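Local coordinates for heat shock protein, putative (Plasmodium falciparum, PDB 1Y6Z) that is the middle domain of a putative Hsp90-family heat shock protein, probably serving an ATP-dependent chaperone that binds and folds unfolded proteins, at residues N17-F22 against L34-F39; E171-V176 against N249-Y254; D191-N196 against K202-I207. All blocks are in the same frame, centred on the assembly; numbering follows the deposited sequence.

Contact 1 (N17-F22 against L34-F39); sequences NDYYSF and LAYVHF
Tyr19 reaches from helix 16-27 to the ring of Tyr36 on strand 35-41, and the two form an offset stack with centroids 4.5 Å apart and planes inclined by 26°. The overlap is displaced toward one end of each ring: Tyr36 CE1 lies over the rim of one Tyr19 face, 3.4 Å from Tyr19 CD1. In return, Tyr19 CB sits over a face of Tyr36, 4.0 Å from the ring centroid, as a CH-pi contact. Tyr36 has CG between the backbone N and the carbonyl carbon (chi1 65°), which directs its ring toward the helix; the two side chains cross at about a right angle despite the small tilt between ring planes.

Further along the strand, His38 takes hold of the phenol end of Tyr19. Tyr19 OH and His38 ND1 are 2.6 Å apart in a hydrogen bond that either group could donate, and each atom lies near the plane of the other residue's ring. With CG anti to the backbone N (chi1 177°), the imidazole meets Tyr19 rim to rim instead of stacking. Since His38 NE2 is bonded to Trp7 O, both ring nitrogens are engaged, which should fix the rotation of the imidazole. Tyr20 adds a lighter touch on Tyr36, its CE1 4.0 Å from Tyr36 CE2.

Tyr19, Tyr36 and His38 thus make an aromatic cluster joining the helix to an outermost strand of the five-stranded mixed sheet. Tyr36 and His38 also touch Tyr52 and Ile50, respectively, of the adjacent strand 47-53. The alternate residues Ala35 and Val37 point away from helix 16-27 and pack on Met135 of helix 121-141, so strand 35-41 lies between helix 16-27 and helix 121-141.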
# COMPACT_ATOMS: atom_id res chain seq x y z
N ASN B 17 18.11 18.25 8.96
CA ASN B 17 18.14 19.28 9.98
C ASN B 17 17.24 20.45 9.65
O ASN B 17 16.69 21.03 10.58
CB ASN B 17 19.55 19.79 10.25
CG ASN B 17 19.59 20.73 11.46
OD1 ASN B 17 19.58 20.27 12.60
ND2 ASN B 17 19.59 22.06 11.21
N ASP B 18 17.09 20.80 8.37
CA ASP B 18 16.20 21.84 7.92
C ASP B 18 14.73 21.48 8.29
O ASP B 18 13.97 22.32 8.72
CB ASP B 18 16.28 22.04 6.41
CG ASP B 18 17.57 22.74 5.97
OD1 ASP B 18 18.14 23.48 6.79
OD2 ASP B 18 18.00 22.51 4.82
N TYR B 19 14.37 20.22 8.09
CA TYR B 19 13.01 19.74 8.42
C TYR B 19 12.78 19.67 9.95
O TYR B 19 11.72 20.08 10.47
CB TYR B 19 12.81 18.36 7.78
CG TYR B 19 12.54 18.42 6.28
CD1 TYR B 19 13.52 18.06 5.37
CD2 TYR B 19 11.29 18.84 5.78
CE1 TYR B 19 13.26 18.08 3.98
CE2 TYR B 19 11.01 18.83 4.42
CZ TYR B 19 12.01 18.47 3.52
OH TYR B 19 11.73 18.48 2.15
N TYR B 20 13.76 19.12 10.65
CA TYR B 20 13.69 19.04 12.13
C TYR B 20 13.62 20.42 12.77
O TYR B 20 12.84 20.63 13.68
CB TYR B 20 14.89 18.30 12.67
CG TYR B 20 14.87 16.80 12.59
CD1 TYR B 20 13.99 16.10 11.73
CD2 TYR B 20 15.77 16.06 13.36
CE1 TYR B 20 14.03 14.71 11.65
CE2 TYR B 20 15.79 14.68 13.28
CZ TYR B 20 14.90 14.01 12.44
OH TYR B 20 14.90 12.63 12.37
N SER B 21 14.43 21.39 12.30
CA SER B 21 14.37 22.78 12.81
C SER B 21 13.06 23.48 12.52
O SER B 21 12.54 24.18 13.36
CB SER B 21 15.51 23.65 12.24
OG SER B 21 16.71 22.95 12.48
N PHE B 22 12.53 23.29 11.32
CA PHE B 22 11.20 23.74 11.02
C PHE B 22 10.13 23.16 11.92
O PHE B 22 9.26 23.90 12.38
CB PHE B 22 10.83 23.52 9.53
CG PHE B 22 9.44 23.95 9.20
CD1 PHE B 22 9.15 25.28 9.01
CD2 PHE B 22 8.40 23.02 9.13
CE1 PHE B 22 7.87 25.70 8.74
CE2 PHE B 22 7.10 23.43 8.86
CZ PHE B 22 6.83 24.77 8.67
N LEU B 34 10.11 11.46 14.89
CA LEU B 34 10.48 10.13 14.58
C LEU B 34 10.62 9.92 13.07
O LEU B 34 11.45 9.10 12.61
CB LEU B 34 9.45 9.17 15.15
CG LEU B 34 9.79 8.48 16.49
CD1 LEU B 34 10.75 9.24 17.39
CD2 LEU B 34 8.51 7.95 17.18
N ALA B 35 9.77 10.64 12.32
CA ALA B 35 9.81 10.58 10.87
C ALA B 35 9.07 11.80 10.27
O ALA B 35 8.35 12.55 10.97
CB ALA B 35 9.16 9.31 10.42
N TYR B 36 9.25 11.99 8.97
CA TYR B 36 8.51 13.02 8.25
C TYR B 36 8.42 12.64 6.79
O TYR B 36 9.24 11.85 6.32
CB TYR B 36 9.17 14.40 8.36
CG TYR B 36 10.53 14.50 7.71
CD1 TYR B 36 10.68 14.98 6.40
CD2 TYR B 36 11.67 14.14 8.42
CE1 TYR B 36 11.94 15.07 5.82
CE2 TYR B 36 12.96 14.22 7.81
CZ TYR B 36 13.06 14.69 6.52
OH TYR B 36 14.31 14.75 5.95
N VAL B 37 7.47 13.27 6.09
CA VAL B 37 7.42 13.21 4.62
C VAL B 37 6.94 14.58 4.11
O VAL B 37 6.04 15.18 4.71
CB VAL B 37 6.49 12.03 4.12
CG1 VAL B 37 5.16 12.10 4.73
CG2 VAL B 37 6.44 11.99 2.58
N HIS B 38 7.57 15.03 3.03
CA HIS B 38 7.24 16.31 2.39
C HIS B 38 6.72 15.89 1.00
O HIS B 38 7.43 15.22 0.26
CB HIS B 38 8.50 17.13 2.29
CG HIS B 38 8.33 18.45 1.58
ND1 HIS B 38 9.40 19.25 1.26
CD2 HIS B 38 7.23 19.11 1.16
CE1 HIS B 38 8.96 20.34 0.64
NE2 HIS B 38 7.65 20.29 0.59
N PHE B 39 5.46 16.22 0.72
CA PHE B 39 4.94 15.95 -0.61
C PHE B 39 4.21 17.13 -1.19
O PHE B 39 3.76 18.04 -0.49
CB PHE B 39 4.10 14.66 -0.59
CG PHE B 39 2.88 14.73 0.25
CD1 PHE B 39 1.61 14.84 -0.36
CD2 PHE B 39 2.95 14.63 1.64
CE1 PHE B 39 0.46 14.87 0.38
CE2 PHE B 39 1.77 14.66 2.41
CZ PHE B 39 0.52 14.77 1.78

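Contact 2 (E171-V176 against N249-Y254)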
# COMPACT_ATOMS: atom_id res chain seq x y z
N GLU B 171 -4.71 -2.27 6.45
CA GLU B 171 -3.36 -1.72 6.44
C GLU B 171 -2.90 -1.31 7.84
O GLU B 171 -1.74 -1.55 8.25
CB GLU B 171 -3.30 -0.51 5.50
CG GLU B 171 -3.16 -0.88 4.06
CD GLU B 171 -2.48 0.27 3.33
OE1 GLU B 171 -3.21 1.25 3.08
OE2 GLU B 171 -1.22 0.21 3.10
N ILE B 172 -3.82 -0.73 8.59
CA ILE B 172 -3.46 -0.29 9.96
C ILE B 172 -3.22 -1.53 10.82
O ILE B 172 -2.31 -1.54 11.64
CB ILE B 172 -4.52 0.61 10.57
CG1 ILE B 172 -4.87 1.79 9.63
CG2 ILE B 172 -4.05 1.10 12.00
CD1 ILE B 172 -6.01 2.70 10.20
N ALA B 173 -4.10 -2.52 10.67
CA ALA B 173 -4.05 -3.81 11.40
C ALA B 173 -2.70 -4.51 11.21
O ALA B 173 -2.17 -5.12 12.15
CB ALA B 173 -5.23 -4.72 10.93
N SER B 174 -2.14 -4.38 10.01
CA SER B 174 -0.85 -4.97 9.69
C SER B 174 0.33 -4.37 10.49
O SER B 174 1.43 -4.96 10.52
CB SER B 174 -0.60 -4.89 8.16
OG SER B 174 -0.23 -3.61 7.74
N LEU B 175 0.09 -3.23 11.16
CA LEU B 175 1.15 -2.48 11.89
C LEU B 175 1.16 -2.73 13.39
O LEU B 175 2.18 -2.53 14.01
CB LEU B 175 1.04 -0.93 11.68
CG LEU B 175 1.08 -0.46 10.19
CD1 LEU B 175 0.72 1.03 9.94
CD2 LEU B 175 2.48 -0.83 9.66
N VAL B 176 -0.00 -3.09 13.95
CA VAL B 176 -0.20 -3.18 15.42
C VAL B 176 0.54 -4.47 15.90
O VAL B 176 0.73 -5.39 15.11
CB VAL B 176 -1.71 -3.18 15.82
CG1 VAL B 176 -2.49 -1.94 15.35
CG2 VAL B 176 -2.42 -4.41 15.28
N ASN B 249 -14.73 -8.24 10.91
CA ASN B 249 -14.46 -8.42 9.45
C ASN B 249 -13.16 -9.11 9.12
O ASN B 249 -12.67 -9.02 7.98
CB ASN B 249 -14.66 -7.16 8.59
CG ASN B 249 -15.92 -7.24 7.69
OD1 ASN B 249 -17.00 -7.66 8.13
ND2 ASN B 249 -15.78 -6.79 6.43
N LYS B 250 -12.63 -9.82 10.12
CA LYS B 250 -11.49 -10.73 9.95
C LYS B 250 -10.19 -9.95 9.80
O LYS B 250 -10.17 -8.71 9.82
CB LYS B 250 -11.71 -11.65 8.73
CG LYS B 250 -12.94 -12.62 8.81
CD LYS B 250 -12.96 -13.48 7.55
CE LYS B 250 -13.68 -14.80 7.75
NZ LYS B 250 -13.05 -15.89 6.93
N TYR B 251 -9.10 -10.68 9.63
CA TYR B 251 -7.82 -10.09 9.28
C TYR B 251 -7.23 -10.90 8.17
O TYR B 251 -6.77 -12.04 8.39
CB TYR B 251 -6.85 -10.01 10.46
CG TYR B 251 -5.49 -9.46 10.03
CD1 TYR B 251 -5.32 -8.09 9.70
CD2 TYR B 251 -4.38 -10.30 9.90
CE1 TYR B 251 -4.08 -7.61 9.28
CE2 TYR B 251 -3.13 -9.80 9.48
CZ TYR B 251 -3.02 -8.44 9.16
OH TYR B 251 -1.84 -7.94 8.78
N LYS B 252 -7.21 -10.31 6.98
CA LYS B 252 -6.66 -10.93 5.79
C LYS B 252 -7.28 -12.32 5.62
O LYS B 252 -6.60 -13.27 5.29
CB LYS B 252 -5.11 -10.97 5.79
CG LYS B 252 -4.39 -9.59 5.74
CD LYS B 252 -2.87 -9.69 5.50
CE LYS B 252 -2.24 -8.29 5.55
NZ LYS B 252 -0.76 -8.28 5.78
N GLY B 253 -8.57 -12.39 5.92
CA GLY B 253 -9.40 -13.60 5.68
C GLY B 253 -9.46 -14.56 6.86
O GLY B 253 -10.17 -15.56 6.79
N TYR B 254 -8.69 -14.27 7.92
CA TYR B 254 -8.63 -15.07 9.16
C TYR B 254 -9.61 -14.57 10.20
O TYR B 254 -9.71 -13.38 10.43
CB TYR B 254 -7.24 -15.04 9.77
CG TYR B 254 -6.22 -15.71 8.91
CD1 TYR B 254 -5.45 -14.99 8.03
CD2 TYR B 254 -6.08 -17.09 8.94
CE1 TYR B 254 -4.51 -15.62 7.20
CE2 TYR B 254 -5.15 -17.74 8.15
CZ TYR B 254 -4.38 -17.00 7.27
OH TYR B 254 -3.46 -17.65 6.48
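Glu171 O is gripped twice by Ser174, the residue on which the phenol end of Tyr251 rests. Ser174 OG donates to it at 2.6 Å, from 27° outside the carbonyl plane, and Ser174 N adds a weak bond. The hydroxyl can fold back onto the helix because OG stands between the backbone N and the carbonyl carbon (chi1 77°), leaving Ser174 CA and CB for the tyrosine: Tyr251 OH is 3.3 Å from Ser174 CA. Beside it, the methyl of Ala173 approaches the same ring obliquely, with Ala173 CB 3.5 Å from Tyr251 CE1.

Hsp90 middle domains consist of a larger and a smaller alpha/beta part linked by helices. Here Ala173 and Ser174, in what is probably that helical linker, are met by the loop between helix 237-249 and strand 256-258 of the smaller part. The loop is shaped by a type I' beta turn from Tyr251 to Tyr254, closed by reciprocal backbone bonds: Tyr251 N to Tyr254 O is 2.9 Å, and Tyr254 N to Tyr251 O is 3.0 Å. Lys252 and Gly253 occupy its corners, both with positive phi.

From the turn, Lys252 runs back along Tyr251, with its CG 3.8 Å above the plane of the Tyr251 ring and over the centre. Its chain is extended beyond CG, which carries Lys252 NZ to 4.1 Å from Ser174 CB. The polar ends of both residues converge on Asp191 OD2, which accepts a hydrogen bond from Tyr251 OH and forms a salt bridge with Lys252 NZ.

Contact 3 (D191-N196 against K202-I207); sequences DSYIEN and KCIYYI
Tyr193 projects from helix 190-195 onto Ile204 and Tyr205 of strand 204-208, the middle strand of the three-stranded parallel sheet in the smaller alpha/beta part of the Hsp90 middle domain. Helix and strand segments are 10.0 Å apart at closest approach and run at 118° to each other, and Tyr193 reaches across from the helix to the strand.

The apolar part of the contact is centred on Ile204. Its CG2 methyl sits over one face of the Tyr193 ring, 4.0 Å from the centroid, in a CH-pi contact offset toward the rim near CD2 and CE2. Backbone joins in as well, since Tyr193 CE2 is 3.7 Å from Ile204 CA. The other branch of Ile204 points to the helix, with Ile204 CD1 4.3 Å from Ile194 CG1. Ile194 in turn packs on Arg127 of the second subunit, and Leu232 of strand 231-234 touches both Tyr193 and Ile204.

The polar part gathers at the phenol oxygen. Tyr193 has CG anti to the backbone N (chi1 -178°), and the ring extends far enough for its hydroxyl to meet the strand backbone. Tyr205 N donates to Tyr193 OH across 3.1 Å in a nearly straight bond, 170° at the hydrogen. The same hydroxyl is hydrogen-bonded to Asp230 O, and so links the backbone of strand 204-208 to the residue just before the neighbouring strand 231-234; Gln201 NE2 adds a weak bond. Beside this junction, Tyr193 OH also lies near the plane of the Tyr205 ring, at its edge, 3.8 Å from Tyr205 CD1.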
# COMPACT_ATOMS: atom_id res chain seq x y z
N ASP B 191 1.06 -10.55 10.90
CA ASP B 191 1.54 -11.35 9.76
C ASP B 191 2.56 -12.40 10.21
O ASP B 191 2.60 -13.51 9.66
CB ASP B 191 2.15 -10.44 8.69
CG ASP B 191 1.13 -9.52 8.03
OD1 ASP B 191 1.57 -8.47 7.56
OD2 ASP B 191 -0.10 -9.81 7.93
N SER B 192 3.34 -12.08 11.23
CA SER B 192 4.30 -13.01 11.77
C SER B 192 3.58 -14.13 12.52
O SER B 192 3.99 -15.28 12.41
CB SER B 192 5.31 -12.34 12.69
OG SER B 192 6.10 -11.39 12.00
N TYR B 193 2.51 -13.78 13.23
CA TYR B 193 1.63 -14.79 13.81
C TYR B 193 1.12 -15.73 12.73
O TYR B 193 1.17 -16.94 12.90
CB TYR B 193 0.47 -14.19 14.61
CG TYR B 193 -0.47 -15.19 15.30
CD1 TYR B 193 -0.50 -15.31 16.68
CD2 TYR B 193 -1.34 -15.98 14.55
CE1 TYR B 193 -1.39 -16.18 17.31
CE2 TYR B 193 -2.19 -16.89 15.17
CZ TYR B 193 -2.21 -16.99 16.53
OH TYR B 193 -3.10 -17.90 17.10
N ILE B 194 0.55 -15.16 11.67
CA ILE B 194 0.01 -15.94 10.56
C ILE B 194 1.07 -16.91 10.00
O ILE B 194 0.77 -18.08 9.78
CB ILE B 194 -0.54 -15.04 9.42
CG1 ILE B 194 -1.86 -14.38 9.87
CG2 ILE B 194 -0.74 -15.88 8.12
CD1 ILE B 194 -2.38 -13.27 8.98
N GLU B 195 2.29 -16.40 9.79
CA GLU B 195 3.49 -17.13 9.36
C GLU B 195 3.77 -18.37 10.21
O GLU B 195 4.18 -19.42 9.71
CB GLU B 195 4.70 -16.16 9.37
CG GLU B 195 6.04 -16.67 9.93
CD GLU B 195 7.09 -15.55 10.28
OE1 GLU B 195 7.85 -15.74 11.25
OE2 GLU B 195 7.19 -14.50 9.59
N ASN B 196 3.54 -18.22 11.51
CA ASN B 196 3.86 -19.23 12.50
C ASN B 196 2.73 -20.19 12.81
O ASN B 196 2.87 -21.01 13.69
CB ASN B 196 4.38 -18.56 13.78
CG ASN B 196 5.81 -18.14 13.67
OD1 ASN B 196 6.68 -18.95 13.30
ND2 ASN B 196 6.09 -16.86 13.97
N LYS B 202 -6.52 -22.74 11.82
CA LYS B 202 -7.25 -21.88 10.88
C LYS B 202 -7.48 -20.45 11.40
O LYS B 202 -7.80 -19.56 10.62
CB LYS B 202 -8.59 -22.53 10.46
CG LYS B 202 -9.67 -22.66 11.56
CD LYS B 202 -9.54 -24.00 12.36
CE LYS B 202 -10.66 -24.25 13.39
NZ LYS B 202 -10.86 -23.16 14.42
N CYS B 203 -7.29 -20.24 12.70
CA CYS B 203 -7.76 -19.01 13.38
C CYS B 203 -6.62 -18.33 14.08
O CYS B 203 -5.66 -18.99 14.47
CB CYS B 203 -8.75 -19.36 14.49
SG CYS B 203 -10.37 -19.83 13.98
N ILE B 204 -6.78 -17.02 14.31
CA ILE B 204 -5.84 -16.28 15.14
C ILE B 204 -6.54 -16.20 16.47
O ILE B 204 -7.68 -15.73 16.53
CB ILE B 204 -5.59 -14.82 14.58
CG1 ILE B 204 -4.98 -14.86 13.18
CG2 ILE B 204 -4.72 -14.00 15.51
CD1 ILE B 204 -5.17 -13.53 12.43
N TYR B 205 -5.87 -16.61 17.55
CA TYR B 205 -6.51 -16.58 18.87
C TYR B 205 -5.97 -15.46 19.69
O TYR B 205 -4.82 -15.13 19.54
CB TYR B 205 -6.30 -17.91 19.62
CG TYR B 205 -6.95 -19.06 18.90
CD1 TYR B 205 -6.24 -19.82 17.94
CD2 TYR B 205 -8.29 -19.37 19.14
CE1 TYR B 205 -6.86 -20.88 17.25
CE2 TYR B 205 -8.92 -20.42 18.47
CZ TYR B 205 -8.20 -21.17 17.54
OH TYR B 205 -8.87 -22.18 16.89
N TYR B 206 -6.80 -14.89 20.56
CA TYR B 206 -6.32 -14.01 21.61
C TYR B 206 -7.02 -14.23 22.95
O TYR B 206 -8.06 -14.84 23.00
CB TYR B 206 -6.43 -12.54 21.19
CG TYR B 206 -7.81 -11.96 21.25
CD1 TYR B 206 -8.23 -11.25 22.37
CD2 TYR B 206 -8.67 -12.07 20.17
CE1 TYR B 206 -9.49 -10.69 22.43
CE2 TYR B 206 -9.95 -11.52 20.22
CZ TYR B 206 -10.34 -10.83 21.37
OH TYR B 206 -11.58 -10.26 21.42
N ILE B 207 -6.44 -13.70 24.02
CA ILE B 207 -7.00 -13.86 25.39
C ILE B 207 -6.83 -12.61 26.28
O ILE B 207 -5.69 -12.17 26.53
CB ILE B 207 -6.42 -15.11 26.11
CG1 ILE B 207 -7.09 -15.31 27.49
CG2 ILE B 207 -4.87 -15.07 26.26
CD1 ILE B 207 -7.02 -16.75 27.99

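Contacts 2 and 3 are neighbours on the same side of the chain's centre, with their own centres about 11 Å apart, and contact 3 is nested in the loop that contact 2 closes. Asp191 of contact 3 joins them, its OD2 lying 2.7 Å from both Tyr251 OH and Lys252 NZ of contact 2. Packing reinforces the joint, with Ile194 CD1 3.6 Å from Tyr251 CE2. Contact 1 lies across the chain's centre, in the part built on the five-stranded sheet; its centre is about 30 Å from that of contact 2 and about 36 Å from that of contact 3. It touches neither, the nearest atoms being about 12 Å and about 20 Å away, respectively.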